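Local coordinates for 4-amino-4-deoxy-L-arabinose transferase or related glycosyltransferases of PMT family (Cupriavidus metallidurans, PDB 5EZM), which is a zinc-containing integral membrane protein of the GT-C fold that probably transfers aminoarabinose onto lipid A, at residues A202-G207 with P249-V254. Numbering follows the deposited sequence.
With MPG ([(Z)-octadec-9-enyl] (2R)-2,3-bis(oxidanyl)propanoate), chain B.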
loop_
_atom_site.group_PDB
_atom_site.type_symbol
_atom_site.label_atom_id
_atom_site.label_comp_id
_atom_site.label_asym_id
_atom_site.label_seq_id
_atom_site.Cartn_x
_atom_site.Cartn_y
_atom_site.Cartn_z
ATOM N N ALA A 202 2.642 -9.592 -11.089
ATOM C CA ALA A 202 1.480 -8.791 -10.718
ATOM C C ALA A 202 0.248 -9.666 -10.526
ATOM O O ALA A 202 -0.535 -9.455 -9.591
ATOM C CB ALA A 202 1.219 -7.717 -11.775
ATOM N N ILE A 203 0.059 -10.654 -11.404
ATOM C CA ILE A 203 -1.054 -11.585 -11.234
ATOM C C ILE A 203 -0.904 -12.346 -9.925
ATOM O O ILE A 203 -1.879 -12.542 -9.188
ATOM C CB ILE A 203 -1.152 -12.537 -12.442
ATOM C CG1 ILE A 203 -1.457 -11.747 -13.718
ATOM C CG2 ILE A 203 -2.211 -13.601 -12.195
ATOM C CD1 ILE A 203 -1.574 -12.606 -14.965
ATOM N N LEU A 204 0.323 -12.769 -9.603
ATOM C CA LEU A 204 0.584 -13.397 -8.313
ATOM C C LEU A 204 0.520 -12.416 -7.153
ATOM O O LEU A 204 0.674 -12.837 -6.003
ATOM C CB LEU A 204 1.950 -14.083 -8.325
ATOM C CG LEU A 204 2.048 -15.354 -9.167
ATOM C CD1 LEU A 204 3.470 -15.896 -9.162
ATOM C CD2 LEU A 204 1.071 -16.398 -8.656
ATOM N N THR A 205 0.307 -11.129 -7.417
ATOM C CA THR A 205 0.178 -10.129 -6.367
ATOM C C THR A 205 -1.275 -9.774 -6.073
ATOM O O THR A 205 -1.673 -9.716 -4.906
ATOM C CB THR A 205 0.958 -8.865 -6.746
ATOM O OG1 THR A 205 2.361 -9.159 -6.762
ATOM C CG2 THR A 205 0.684 -7.746 -5.749
ATOM N N LYS A 206 -2.090 -9.543 -7.113
ATOM C CA LYS A 206 -3.478 -9.158 -6.874
ATOM C C LYS A 206 -4.423 -9.661 -7.962
ATOM O O LYS A 206 -5.472 -9.050 -8.195
ATOM C CB LYS A 206 -3.597 -7.639 -6.741
ATOM C CG LYS A 206 -4.698 -7.188 -5.799
ATOM C CD LYS A 206 -4.764 -5.675 -5.726
ATOM C CE LYS A 206 -5.964 -5.211 -4.923
ATOM N NZ LYS A 206 -6.131 -3.739 -5.041
ATOM N N GLY A 207 -4.080 -10.753 -8.634
ATOM C CA GLY A 207 -5.006 -11.376 -9.561
ATOM C C GLY A 207 -4.934 -10.812 -10.968
ATOM O O GLY A 207 -3.961 -10.172 -11.377
ATOM N N PRO A 249 2.032 -22.329 -11.460
ATOM C CA PRO A 249 2.333 -23.308 -10.394
ATOM C C PRO A 249 1.605 -23.082 -9.073
ATOM O O PRO A 249 1.057 -24.040 -8.509
ATOM C CB PRO A 249 3.853 -23.178 -10.239
ATOM C CG PRO A 249 4.315 -22.810 -11.585
ATOM C CD PRO A 249 3.270 -21.870 -12.118
ATOM N N TRP A 250 1.566 -21.850 -8.562
ATOM C CA TRP A 250 0.873 -21.635 -7.295
ATOM C C TRP A 250 -0.626 -21.859 -7.439
ATOM O O TRP A 250 -1.260 -22.424 -6.542
ATOM C CB TRP A 250 1.141 -20.235 -6.748
ATOM C CG TRP A 250 0.327 -19.951 -5.513
ATOM C CD1 TRP A 250 0.601 -20.356 -4.236
ATOM C CD2 TRP A 250 -0.903 -19.220 -5.443
ATOM N NE1 TRP A 250 -0.376 -19.913 -3.376
ATOM C CE2 TRP A 250 -1.312 -19.214 -4.093
ATOM C CE3 TRP A 250 -1.696 -18.565 -6.390
ATOM C CZ2 TRP A 250 -2.474 -18.579 -3.668
ATOM C CZ3 TRP A 250 -2.850 -17.935 -5.965
ATOM C CH2 TRP A 250 -3.228 -17.946 -4.617
ATOM N N PHE A 251 -1.210 -21.419 -8.556
ATOM C CA PHE A 251 -2.646 -21.593 -8.736
ATOM C C PHE A 251 -3.012 -23.068 -8.829
ATOM O O PHE A 251 -4.010 -23.509 -8.243
ATOM C CB PHE A 251 -3.115 -20.824 -9.971
ATOM C CG PHE A 251 -3.247 -19.344 -9.741
ATOM C CD1 PHE A 251 -4.466 -18.790 -9.384
ATOM C CD2 PHE A 251 -2.148 -18.509 -9.856
ATOM C CE1 PHE A 251 -4.587 -17.429 -9.159
ATOM C CE2 PHE A 251 -2.265 -17.145 -9.633
ATOM C CZ PHE A 251 -3.485 -16.607 -9.284
ATOM N N TYR A 252 -2.201 -23.853 -9.539
ATOM C CA TYR A 252 -2.430 -25.291 -9.590
ATOM C C TYR A 252 -2.278 -25.917 -8.212
ATOM O O TYR A 252 -3.099 -26.745 -7.806
ATOM C CB TYR A 252 -1.474 -25.948 -10.584
ATOM C CG TYR A 252 -1.598 -27.454 -10.629
ATOM C CD1 TYR A 252 -2.581 -28.065 -11.394
ATOM C CD2 TYR A 252 -0.734 -28.266 -9.903
ATOM C CE1 TYR A 252 -2.702 -29.440 -11.438
ATOM C CE2 TYR A 252 -0.848 -29.644 -9.938
ATOM C CZ TYR A 252 -1.833 -30.225 -10.709
ATOM O OH TYR A 252 -1.954 -31.598 -10.754
ATOM N N LEU A 253 -1.234 -25.534 -7.474
ATOM C CA LEU A 253 -1.001 -26.142 -6.168
ATOM C C LEU A 253 -2.148 -25.846 -5.209
ATOM O O LEU A 253 -2.696 -26.757 -4.576
ATOM C CB LEU A 253 0.330 -25.655 -5.594
ATOM C CG LEU A 253 1.578 -26.232 -6.268
ATOM C CD1 LEU A 253 2.829 -25.537 -5.761
ATOM C CD2 LEU A 253 1.663 -27.728 -6.036
ATOM N N VAL A 254 -2.539 -24.575 -5.104
ATOM C CA VAL A 254 -3.590 -24.214 -4.160
ATOM C C VAL A 254 -4.944 -24.743 -4.625
ATOM O O VAL A 254 -5.817 -25.037 -3.797
ATOM C CB VAL A 254 -3.607 -22.688 -3.939
ATOM C CG1 VAL A 254 -4.264 -21.973 -5.108
ATOM C CG2 VAL A 254 -4.288 -22.339 -2.622
HETATM C C2 MPG B . -10.543 -8.747 -14.126
HETATM C C3 MPG B . -10.780 -7.361 -13.536
HETATM C C4 MPG B . -10.749 -7.372 -12.015
HETATM C C5 MPG B . -10.731 -5.961 -11.405
HETATM C C6 MPG B . -10.465 -5.992 -9.892
HETATM C C7 MPG B . -9.688 -4.755 -9.407
HETATM C C8 MPG B . -8.910 -5.031 -8.097
HETATM C C9 MPG B . -7.608 -4.197 -7.984
HETATM C C1 MPG B . -10.833 -8.807 -15.628
#
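L204 reaches the second helix through one methyl: its CD2 lies 3.6 Å from CE2 of F251, and the same methyl comes within 4.2 Å of CE3 of W250. It meets both rings obliquely, and the leucine and phenylalanine side chains run past each other in opposite directions. I203 adds a looser contact, its CG2 standing 4.4 Å from CE2 of F251, while its carbonyl oxygen lies near the plane of that ring, at the edge. This oxygen already accepts a hydrogen bond from the backbone N of G207.

The two aromatic residues that share this leucine methyl also pack against each other. W250 puts CG opposite its backbone N (chi1 174°), whereas F251 sets CG opposite its carbonyl carbon (chi1 -78°). The indole thereby presents its edge to the phenylalanine, with CZ3 3.5 Å above the centre of the F251 ring. CG1 of V254 lies over the rim of one indole face, and NE1 is hydrogen-bonded to the carbonyl oxygen of V76. Beyond the pair, F261 touches both aromatics, and W94 meets W250 edge-to-face and also packs on L204.

The axes of the two short helical segments remain 11.6 Å apart, a gap bridged almost wholly by side chains. K206 extends to one of the bound MPG lipids, with NZ 3.3 Å from its C9, and forms a salt bridge with D161. With positive phi at G207, the chain leaves the helix beside the bound phosphocholine. This is buried apolar packing between helices 185-206 and 236-257, two membrane helices of the GT-C fold, bordering the phosphocholine site.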